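Local atomic coordinates of N-acetylglucosamine 2-epimerase (Xylella fastidiosa, PDB entry 3GT5), a protein that probably acts as a sugar isomerase of the N-acylglucosamine 2-epimerase family, interconverting a sugar and its 2-epimer or a related isomer. Residues 210-215 / 224-229; 218-223 / 239-244; 153-158 / 203-208. All blocks are in the same frame, centred on the assembly; numbering follows the deposited sequence. Where two conformers were deposited one is given.

Contact 1 (210-215 / 224-229); sequences AAKADG and RWEVDW
Lys212, near the C-terminal end of helix 192-211, crosses Glu226 and rests its CB on Val227, and its side chain does most of the work here. CB meets Val227 CG2 at 3.9 Å; that same methyl also sits 3.8 Å from Lys212 O. From CB the chain runs extended, and CD and CE pass beside the carbonyl of Trp225, CE coming within 3.6 Å of Trp225 O. That oxygen is hydrogen-bonded by Gln209, one turn back on the helix. A bend at the last torsion (chi4 -91°) then swings NZ to the carboxylate of Glu226, whose own chain folds back at chi2 and crosses the lysine at about a right angle. NZ meets Glu226 OE2 at 3.0 Å on its syn side, 35° out of the carboxylate plane. Water 1 completes the clasp, accepting from NZ and donating to Glu226 OE1. Further along, Ala213 CB rests 4.0 Å from Trp229 CH2, and Val227 CG1 covers a face of that indole. Ala213 is the buried member of the apolar side, whereas Glu226 is exposed and Lys212 partly so, which means that solvent probably softens the salt bridge.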
loop_
_atom_site.group_PDB
_atom_site.type_symbol
_atom_site.label_atom_id
_atom_site.label_comp_id
_atom_site.label_asym_id
_atom_site.label_seq_id
_atom_site.Cartn_x
_atom_site.Cartn_y
_atom_site.Cartn_z
ATOM N N ALA A 210 7.507 -16.371 -7.276
ATOM C CA ALA A 210 6.812 -16.255 -8.567
ATOM C C ALA A 210 7.052 -17.489 -9.448
ATOM O O ALA A 210 6.158 -17.873 -10.178
ATOM C CB ALA A 210 7.221 -14.962 -9.317
ATOM N N ALA A 211 8.248 -18.093 -9.375
ATOM C CA ALA A 211 8.575 -19.308 -10.125
ATOM C C ALA A 211 7.642 -20.465 -9.813
ATOM O O ALA A 211 7.448 -21.332 -10.644
ATOM C CB ALA A 211 10.018 -19.708 -9.893
ATOM N N LYS A 212 7.023 -20.457 -8.632
ATOM C CA LYS A 212 6.153 -21.547 -8.212
ATOM C C LYS A 212 4.725 -21.377 -8.719
ATOM O O LYS A 212 3.865 -22.250 -8.496
ATOM C CB LYS A 212 6.165 -21.624 -6.693
ATOM C CG LYS A 212 7.565 -21.789 -6.067
ATOM C CD LYS A 212 7.465 -21.872 -4.549
ATOM C CE LYS A 212 8.832 -21.750 -3.892
ATOM N NZ LYS A 212 9.407 -23.052 -3.736
ATOM N N ALA A 213 4.452 -20.260 -9.391
ATOM C CA ALA A 213 3.068 -19.967 -9.824
ATOM C C ALA A 213 3.068 -19.382 -11.203
ATOM O O ALA A 213 2.339 -18.427 -11.507
ATOM C CB ALA A 213 2.384 -19.024 -8.817
ATOM N N ASP A 214 3.962 -19.922 -12.021
ATOM C CA ASP A 214 4.016 -19.644 -13.430
ATOM C C ASP A 214 4.347 -18.200 -13.747
ATOM O O ASP A 214 3.888 -17.649 -14.740
ATOM C CB ASP A 214 2.729 -20.123 -14.126
ATOM C CG ASP A 214 2.973 -20.473 -15.595
ATOM O OD1 ASP A 214 4.081 -20.983 -15.887
ATOM O OD2 ASP A 214 2.083 -20.212 -16.443
ATOM N N GLY A 215 5.176 -17.602 -12.902
ATOM C CA GLY A 215 5.732 -16.289 -13.169
ATOM C C GLY A 215 4.982 -15.094 -12.620
ATOM O O GLY A 215 5.385 -13.935 -12.885
ATOM N N ARG A 224 6.502 -23.806 4.567
ATOM C CA ARG A 224 7.704 -24.028 3.779
ATOM C C ARG A 224 7.735 -23.145 2.506
ATOM O O ARG A 224 8.517 -23.345 1.588
ATOM C CB ARG A 224 7.839 -25.532 3.433
ATOM C CG ARG A 224 8.332 -26.341 4.607
ATOM C CD ARG A 224 8.309 -27.790 4.292
ATOM N NE ARG A 224 6.961 -28.356 4.270
ATOM C CZ ARG A 224 6.324 -28.883 5.323
ATOM N NH1 ARG A 224 5.118 -29.411 5.163
ATOM N NH2 ARG A 224 6.851 -28.852 6.545
ATOM N N TRP A 225 6.884 -22.123 2.495
ATOM C CA TRP A 225 6.727 -21.234 1.380
ATOM C C TRP A 225 6.417 -21.936 0.049
ATOM O O TRP A 225 6.751 -21.450 -1.016
ATOM C CB TRP A 225 7.904 -20.267 1.269
ATOM C CG TRP A 225 7.892 -19.226 2.342
ATOM C CD1 TRP A 225 8.526 -19.279 3.552
ATOM C CD2 TRP A 225 7.175 -17.997 2.312
ATOM N NE1 TRP A 225 8.271 -18.128 4.268
ATOM C CE2 TRP A 225 7.466 -17.314 3.511
ATOM C CE3 TRP A 225 6.351 -17.385 1.370
ATOM C CZ2 TRP A 225 6.920 -16.053 3.799
ATOM C CZ3 TRP A 225 5.824 -16.157 1.644
ATOM C CH2 TRP A 225 6.105 -15.501 2.851
ATOM N N GLU A 226 5.707 -23.058 0.131
ATOM C CA GLU A 226 5.071 -23.658 -1.050
ATOM C C GLU A 226 3.658 -23.061 -1.202
ATOM O O GLU A 226 3.028 -22.681 -0.228
ATOM C CB GLU A 226 4.966 -25.179 -0.896
ATOM C CG GLU A 226 6.331 -25.853 -0.885
ATOM C CD GLU A 226 7.148 -25.556 -2.112
ATOM O OE1 GLU A 226 6.614 -25.640 -3.236
ATOM O OE2 GLU A 226 8.354 -25.222 -1.978
ATOM N N VAL A 227 3.187 -22.985 -2.430
ATOM C CA VAL A 227 1.929 -22.308 -2.713
ATOM C C VAL A 227 0.759 -22.999 -2.002
ATOM O O VAL A 227 0.641 -24.244 -2.052
ATOM C CB VAL A 227 1.638 -22.269 -4.232
ATOM C CG1 VAL A 227 0.232 -21.684 -4.450
ATOM C CG2 VAL A 227 2.706 -21.435 -4.958
ATOM N N ASP A 228 -0.100 -22.213 -1.364
ATOM C CA ASP A 228 -1.372 -22.682 -0.792
ATOM C C ASP A 228 -2.465 -22.219 -1.771
ATOM O O ASP A 228 -2.907 -21.111 -1.737
ATOM C CB ASP A 228 -1.584 -22.130 0.625
ATOM C CG ASP A 228 -2.847 -22.677 1.303
ATOM O OD1 ASP A 228 -3.726 -23.219 0.570
ATOM O OD2 ASP A 228 -2.965 -22.543 2.540
ATOM N N TRP A 229 -2.906 -23.104 -2.645
ATOM C CA TRP A 229 -3.876 -22.712 -3.665
ATOM C C TRP A 229 -5.306 -22.520 -3.122
ATOM O O TRP A 229 -6.126 -21.949 -3.820
ATOM C CB TRP A 229 -3.893 -23.756 -4.773
ATOM C CG TRP A 229 -2.632 -23.905 -5.515
ATOM C CD1 TRP A 229 -1.742 -24.943 -5.410
ATOM C CD2 TRP A 229 -2.103 -23.024 -6.490
ATOM N NE1 TRP A 229 -0.701 -24.761 -6.264
ATOM C CE2 TRP A 229 -0.894 -23.595 -6.956
ATOM C CE3 TRP A 229 -2.523 -21.800 -7.027
ATOM C CZ2 TRP A 229 -0.112 -22.977 -7.924
ATOM C CZ3 TRP A 229 -1.747 -21.186 -8.009
ATOM C CH2 TRP A 229 -0.556 -21.777 -8.446
HETATM O O HOH W 1 8.518 -25.492 -5.646
#

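Contact 2 (218-223 / 239-244); sequences WEHYDM and LFRPWG
His220 and Trp218 reach from the short strand 220-221 and its approach to the loop 239-244, which leads into helix 247-263 of what is, by family, an (alpha/alpha)6 barrel. The direct polar link is a hydrogen bond from His220 NE2 to Pro242 O, 2.8 Å long and fairly straight, 157° at the hydrogen. The oxygen lies close to the imidazole plane, whereas the donor stands above the carbonyl plane and not on a lone pair. His220 ND1 is hydrogen-bonded to Tyr169, so both ring nitrogens are engaged and the ring's rotation is fixed.

Two waters add indirect links. Water 2 accepts from Glu219 N and donates to Gly244 O, sitting over one face of the Trp218 indole. Water 3 donates to both Glu219 OE1 and Phe240 O, while Glu219 OE2 pairs with His249.

The aromatic pairing is T-shaped: Trp218 turns its edge to the face of Trp243 with planes at 83°, and the centroid of the six-membered ring of Trp218 lies 5.3 Å from that of the five-membered ring of Trp243. Trp218 CG stands anti to the backbone N (chi1 -174°), carrying the ring out toward this partner. Both indole nitrogens bond to backbone oxygens, Trp218 NE1 to Asp228 and Trp243 NE1 to Trp229, which steadies the pair. The closest apolar approach between the two rings is Trp218 CH2 to Trp243 CE2, 3.8 Å.

Van der Waals contacts fill in the rest. Trp218 CZ3 comes within 3.7 Å of Gly244 C, and His220 CE1 lies 3.6 Å from Arg241 CB.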
loop_
_atom_site.group_PDB
_atom_site.type_symbol
_atom_site.label_atom_id
_atom_site.label_comp_id
_atom_site.label_asym_id
_atom_site.label_seq_id
_atom_site.Cartn_x
_atom_site.Cartn_y
_atom_site.Cartn_z
ATOM N N TRP A 218 1.599 -15.279 -6.332
ATOM C CA TRP A 218 0.429 -15.747 -5.599
ATOM C C TRP A 218 0.485 -15.221 -4.163
ATOM O O TRP A 218 1.580 -14.922 -3.650
ATOM C CB TRP A 218 0.427 -17.289 -5.628
ATOM C CG TRP A 218 -0.774 -17.925 -5.047
ATOM C CD1 TRP A 218 -0.856 -18.548 -3.834
ATOM C CD2 TRP A 218 -2.082 -18.044 -5.647
ATOM N NE1 TRP A 218 -2.126 -19.022 -3.630
ATOM C CE2 TRP A 218 -2.898 -18.739 -4.719
ATOM C CE3 TRP A 218 -2.643 -17.633 -6.877
ATOM C CZ2 TRP A 218 -4.253 -19.014 -4.960
ATOM C CZ3 TRP A 218 -3.988 -17.923 -7.134
ATOM C CH2 TRP A 218 -4.770 -18.616 -6.188
ATOM N N GLU A 219 -0.658 -15.068 -3.501
ATOM C CA GLU A 219 -0.708 -14.423 -2.197
ATOM C C GLU A 219 -0.333 -15.312 -1.031
ATOM O O GLU A 219 0.289 -14.845 -0.070
ATOM C CB GLU A 219 -2.096 -13.882 -1.897
ATOM C CG GLU A 219 -2.592 -12.811 -2.843
ATOM C CD GLU A 219 -1.822 -11.517 -2.755
ATOM O OE1 GLU A 219 -1.464 -11.069 -1.639
ATOM O OE2 GLU A 219 -1.530 -10.937 -3.836
ATOM N N HIS A 220 -0.740 -16.583 -1.089
ATOM C CA HIS A 220 -0.792 -17.450 0.104
ATOM C C HIS A 220 0.096 -18.681 0.024
ATOM O O HIS A 220 0.170 -19.325 -0.990
ATOM C CB HIS A 220 -2.212 -17.936 0.301
ATOM C CG HIS A 220 -3.213 -16.849 0.214
ATOM N ND1 HIS A 220 -3.137 -15.724 1.007
ATOM C CD2 HIS A 220 -4.288 -16.680 -0.590
ATOM C CE1 HIS A 220 -4.161 -14.930 0.733
ATOM N NE2 HIS A 220 -4.867 -15.481 -0.238
ATOM N N TYR A 221 0.798 -18.961 1.113
ATOM C CA TYR A 221 1.748 -20.045 1.155
ATOM C C TYR A 221 1.680 -20.815 2.489
ATOM O O TYR A 221 1.138 -20.362 3.482
ATOM C CB TYR A 221 3.190 -19.534 0.948
ATOM C CG TYR A 221 3.363 -18.718 -0.295
ATOM C CD1 TYR A 221 3.825 -19.280 -1.489
ATOM C CD2 TYR A 221 3.028 -17.361 -0.284
ATOM C CE1 TYR A 221 3.962 -18.489 -2.662
ATOM C CE2 TYR A 221 3.154 -16.580 -1.438
ATOM C CZ TYR A 221 3.620 -17.154 -2.619
ATOM O OH TYR A 221 3.745 -16.394 -3.780
ATOM N N ASP A 222 2.247 -22.025 2.480
ATOM C CA ASP A 222 2.369 -22.798 3.689
ATOM C C ASP A 222 3.661 -22.419 4.427
ATOM O O ASP A 222 4.408 -21.561 3.951
ATOM C CB ASP A 222 2.265 -24.320 3.400
ATOM C CG ASP A 222 3.423 -24.895 2.559
ATOM O OD1 ASP A 222 4.537 -24.337 2.451
ATOM O OD2 ASP A 222 3.212 -26.005 2.001
ATOM N N MET A 223 3.949 -23.114 5.524
ATOM C CA MET A 223 5.130 -22.800 6.343
ATOM C C MET A 223 6.484 -23.021 5.631
ATOM O O MET A 223 7.527 -22.483 6.062
ATOM C CB MET A 223 5.055 -23.630 7.645
ATOM C CG MET A 223 5.419 -25.118 7.506
ATOM S SD MET A 223 5.274 -25.937 9.146
ATOM C CE MET A 223 6.593 -25.111 10.029
ATOM N N LEU A 239 -10.410 -8.811 3.101
ATOM C CA LEU A 239 -9.816 -7.495 2.763
ATOM C C LEU A 239 -8.308 -7.537 2.558
ATOM O O LEU A 239 -7.790 -6.896 1.640
ATOM C CB LEU A 239 -10.169 -6.453 3.862
ATOM C CG LEU A 239 -9.724 -4.983 3.679
ATOM C CD1 LEU A 239 -10.154 -4.408 2.339
ATOM C CD2 LEU A 239 -10.257 -4.082 4.848
ATOM N N PHE A 240 -7.598 -8.309 3.379
ATOM C CA PHE A 240 -6.143 -8.387 3.283
ATOM C C PHE A 240 -5.619 -9.648 2.637
ATOM O O PHE A 240 -4.471 -9.663 2.168
ATOM C CB PHE A 240 -5.517 -8.227 4.679
ATOM C CG PHE A 240 -5.847 -6.906 5.329
ATOM C CD1 PHE A 240 -5.216 -5.741 4.926
ATOM C CD2 PHE A 240 -6.834 -6.819 6.288
ATOM C CE1 PHE A 240 -5.544 -4.492 5.515
ATOM C CE2 PHE A 240 -7.154 -5.561 6.877
ATOM C CZ PHE A 240 -6.495 -4.423 6.485
ATOM N N ARG A 241 -6.448 -10.695 2.605
ATOM C CA ARG A 241 -6.047 -12.024 2.128
ATOM C C ARG A 241 -7.127 -12.581 1.182
ATOM O O ARG A 241 -7.707 -13.637 1.436
ATOM C CB ARG A 241 -5.849 -12.996 3.305
ATOM C CG ARG A 241 -4.648 -12.643 4.197
ATOM C CD ARG A 241 -4.461 -13.697 5.266
ATOM N NE ARG A 241 -3.539 -13.231 6.303
ATOM C CZ ARG A 241 -3.233 -13.908 7.408
ATOM N NH1 ARG A 241 -3.738 -15.126 7.662
ATOM N NH2 ARG A 241 -2.369 -13.366 8.266
ATOM N N PRO A 242 -7.352 -11.875 0.051
ATOM C CA PRO A 242 -8.356 -12.312 -0.913
ATOM C C PRO A 242 -7.888 -13.559 -1.654
ATOM O O PRO A 242 -6.702 -13.869 -1.651
ATOM C CB PRO A 242 -8.443 -11.113 -1.878
ATOM C CG PRO A 242 -7.128 -10.487 -1.839
ATOM C CD PRO A 242 -6.627 -10.682 -0.408
ATOM N N TRP A 243 -8.794 -14.268 -2.301
ATOM C CA TRP A 243 -8.375 -15.418 -3.106
ATOM C C TRP A 243 -8.111 -15.011 -4.560
ATOM O O TRP A 243 -8.880 -14.234 -5.140
ATOM C CB TRP A 243 -9.434 -16.536 -3.091
ATOM C CG TRP A 243 -8.912 -17.789 -3.800
ATOM C CD1 TRP A 243 -8.189 -18.805 -3.226
ATOM C CD2 TRP A 243 -9.072 -18.156 -5.182
ATOM N NE1 TRP A 243 -7.848 -19.745 -4.167
ATOM C CE2 TRP A 243 -8.389 -19.384 -5.371
ATOM C CE3 TRP A 243 -9.702 -17.551 -6.293
ATOM C CZ2 TRP A 243 -8.352 -20.036 -6.607
ATOM C CZ3 TRP A 243 -9.657 -18.202 -7.529
ATOM C CH2 TRP A 243 -8.972 -19.410 -7.686
ATOM N N GLY A 244 -7.080 -15.591 -5.173
ATOM C CA GLY A 244 -6.813 -15.435 -6.614
ATOM C C GLY A 244 -5.571 -14.590 -6.842
ATOM O O GLY A 244 -5.068 -13.967 -5.877
HETATM O O HOH W 2 -3.427 -15.615 -4.400
HETATM O O HOH W 3 -2.777 -11.553 0.703
#

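Contact 3 (153-158 / 203-208); sequences YGLYKD and DRITRR
Tyr153 O is gripped by the guanidinium of Arg208, which reaches it with both terminal nitrogens. The NH2 bond is the sounder: it is 2.9 Å long, lies in the carbonyl plane on a lone pair, and has an angle of 139° at the hydrogen. The bond from Arg208 NH1 to Tyr153 O, at 3.2 Å, is weak. Arg208 gets there by an otherwise extended chain that turns at chi3 (63°), and Arg204 CD lies against one face of its guanidinium. Arg204 CG passes 3.6 Å from Gly154 O, a buried oxygen for which the model has no partner. These arginines belong to helix 192-211, which packs its flank against the turn leading into strand 155-160, part of an antiparallel sheet. Gly154 sits in that turn at positive phi, its CA close beside the guanidinium of Arg204. Beside the polar grip Leu155 wedges against the helix: CD2 touches Ile205 CD1 at 3.6 Å and Arg204 CB at 3.8 Å, while CD1 lies at the edge of the Arg208 guanidinium. On the helix Asp203 ties together Arg204 and Arg207; Arg207 grips OD1 side-on through NE and NH1, and Arg204 NH1 bonds weakly to OD2.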
loop_
_atom_site.group_PDB
_atom_site.type_symbol
_atom_site.label_atom_id
_atom_site.label_comp_id
_atom_site.label_asym_id
_atom_site.label_seq_id
_atom_site.Cartn_x
_atom_site.Cartn_y
_atom_site.Cartn_z
ATOM N N TYR A 153 14.501 -18.501 4.842
ATOM C CA TYR A 153 13.663 -18.214 3.685
ATOM C C TYR A 153 13.865 -16.809 3.097
ATOM O O TYR A 153 13.486 -16.565 1.962
ATOM C CB TYR A 153 12.226 -18.446 4.007
ATOM C CG TYR A 153 11.896 -19.896 4.235
ATOM C CD1 TYR A 153 11.736 -20.774 3.162
ATOM C CD2 TYR A 153 11.802 -20.404 5.497
ATOM C CE1 TYR A 153 11.419 -22.147 3.391
ATOM C CE2 TYR A 153 11.532 -21.770 5.715
ATOM C CZ TYR A 153 11.318 -22.596 4.686
ATOM O OH TYR A 153 10.995 -23.929 4.949
ATOM N N GLY A 154 14.489 -15.915 3.838
ATOM C CA GLY A 154 14.650 -14.519 3.402
ATOM C C GLY A 154 13.349 -13.720 3.360
ATOM O O GLY A 154 13.206 -12.771 2.563
ATOM N N LEU A 155 12.401 -14.150 4.190
ATOM C CA LEU A 155 11.061 -13.552 4.309
ATOM C C LEU A 155 10.519 -13.493 5.743
ATOM O O LEU A 155 10.896 -14.317 6.594
ATOM C CB LEU A 155 10.085 -14.365 3.440
ATOM C CG LEU A 155 10.367 -14.373 1.955
ATOM C CD1 LEU A 155 9.625 -15.512 1.244
ATOM C CD2 LEU A 155 10.012 -13.008 1.371
ATOM N N TYR A 156 9.580 -12.567 6.010
ATOM C CA TYR A 156 8.949 -12.426 7.294
ATOM C C TYR A 156 7.741 -13.353 7.386
ATOM O O TYR A 156 6.975 -13.521 6.404
ATOM C CB TYR A 156 8.489 -10.969 7.539
ATOM C CG TYR A 156 9.646 -9.995 7.659
ATOM C CD1 TYR A 156 10.323 -9.812 8.868
ATOM C CD2 TYR A 156 10.086 -9.277 6.560
ATOM C CE1 TYR A 156 11.411 -8.946 8.947
ATOM C CE2 TYR A 156 11.145 -8.403 6.655
ATOM C CZ TYR A 156 11.782 -8.233 7.832
ATOM O OH TYR A 156 12.827 -7.347 7.860
ATOM N N LYS A 157 7.571 -13.908 8.578
ATOM C CA LYS A 157 6.342 -14.609 8.967
ATOM C C LYS A 157 5.208 -13.617 9.117
ATOM O O LYS A 157 5.442 -12.421 9.290
ATOM C CB LYS A 157 6.578 -15.358 10.279
ATOM C CG LYS A 157 7.747 -16.339 10.160
ATOM C CD LYS A 157 7.885 -17.256 11.369
ATOM C CE LYS A 157 8.137 -16.484 12.638
ATOM N NZ LYS A 157 8.848 -17.336 13.631
ATOM N N ASP A 158 3.974 -14.096 9.090
ATOM C CA ASP A 158 2.847 -13.150 8.994
ATOM C C ASP A 158 2.171 -12.715 10.282
ATOM O O ASP A 158 1.839 -11.550 10.452
ATOM C CB ASP A 158 1.796 -13.726 8.080
ATOM C CG ASP A 158 1.260 -12.701 7.124
ATOM O OD1 ASP A 158 0.130 -12.212 7.385
ATOM O OD2 ASP A 158 1.965 -12.402 6.117
ATOM N N ASP A 203 13.646 -10.067 -4.264
ATOM C CA ASP A 203 14.199 -11.222 -4.928
ATOM C C ASP A 203 13.416 -12.494 -4.566
ATOM O O ASP A 203 12.986 -13.266 -5.457
ATOM C CB ASP A 203 15.639 -11.377 -4.526
ATOM C CG ASP A 203 16.219 -12.704 -5.011
ATOM O OD1 ASP A 203 16.135 -12.982 -6.205
ATOM O OD2 ASP A 203 16.659 -13.518 -4.146
ATOM N N ARG A 204 13.188 -12.683 -3.280
ATOM C CA ARG A 204 12.513 -13.907 -2.804
ATOM C C ARG A 204 11.082 -13.971 -3.338
ATOM O O ARG A 204 10.629 -15.027 -3.806
ATOM C CB ARG A 204 12.515 -13.992 -1.287
ATOM C CG ARG A 204 13.877 -14.168 -0.652
ATOM C CD ARG A 204 14.645 -15.372 -1.152
ATOM N NE ARG A 204 15.874 -15.471 -0.343
ATOM C CZ ARG A 204 16.994 -14.802 -0.601
ATOM N NH1 ARG A 204 17.073 -14.040 -1.677
ATOM N NH2 ARG A 204 18.059 -14.911 0.207
ATOM N N ILE A 205 10.364 -12.868 -3.273
ATOM C CA ILE A 205 8.956 -12.889 -3.765
ATOM C C ILE A 205 8.867 -12.906 -5.317
ATOM O O ILE A 205 8.143 -13.739 -5.912
ATOM C CB ILE A 205 8.148 -11.704 -3.208
ATOM C CG1 ILE A 205 8.053 -11.738 -1.675
ATOM C CG2 ILE A 205 6.705 -11.656 -3.839
ATOM C CD1 ILE A 205 7.297 -12.974 -1.025
ATOM N N THR A 206 9.479 -11.935 -5.992
ATOM C CA THR A 206 9.219 -11.748 -7.428
ATOM C C THR A 206 10.004 -12.730 -8.322
ATOM O O THR A 206 9.671 -12.855 -9.453
ATOM C CB THR A 206 9.424 -10.311 -7.915
ATOM O OG1 THR A 206 10.848 -10.017 -7.909
ATOM C CG2 THR A 206 8.647 -9.332 -7.053
ATOM N N ARG A 207 11.021 -13.406 -7.776
ATOM C CA ARG A 207 11.753 -14.440 -8.498
ATOM C C ARG A 207 11.462 -15.819 -7.947
ATOM O O ARG A 207 10.804 -16.605 -8.646
ATOM C CB ARG A 207 13.246 -14.129 -8.568
ATOM C CG ARG A 207 13.501 -12.820 -9.301
ATOM C CD ARG A 207 14.840 -12.812 -10.059
ATOM N NE ARG A 207 15.922 -12.760 -9.116
ATOM C CZ ARG A 207 17.210 -12.701 -9.441
ATOM N NH1 ARG A 207 18.102 -12.625 -8.473
ATOM N NH2 ARG A 207 17.603 -12.753 -10.709
ATOM N N ARG A 208 11.903 -16.133 -6.730
ATOM C CA ARG A 208 11.697 -17.490 -6.214
ATOM C C ARG A 208 10.236 -17.896 -6.084
ATOM O O ARG A 208 9.846 -18.959 -6.583
ATOM C CB ARG A 208 12.373 -17.675 -4.877
ATOM C CG ARG A 208 12.544 -19.130 -4.532
ATOM C CD ARG A 208 13.137 -19.248 -3.119
ATOM N NE ARG A 208 12.260 -18.694 -2.068
ATOM C CZ ARG A 208 12.650 -18.419 -0.816
ATOM N NH1 ARG A 208 13.913 -18.648 -0.432
ATOM N NH2 ARG A 208 11.793 -17.904 0.061
#

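In the fold
Helix 192-211 links contacts 1 and 3, whose centres are about 11 Å apart: contact 3 uses its last turns, contact 1 its end, and Ala210 N probably hydrogen-bonds to Ile205 O at 3.0 Å. The indole of Trp225 in contact 1 also packs on Tyr153 and Leu155 of contact 3. Contacts 1 and 2, their centres also about 11 Å apart, interlock along the chain, joined by a probable hydrogen bond from Asp228 N to His220 O and by Val227 CG1 packing 3.4 Å from Trp218 CD1. Contacts 2 and 3 have centres about 14 Å apart and meet through the salt bridge of Arg241 NH2 with Asp158 OD1. Contact 2 is the most central, its centre about 16 Å from the centre of the chain.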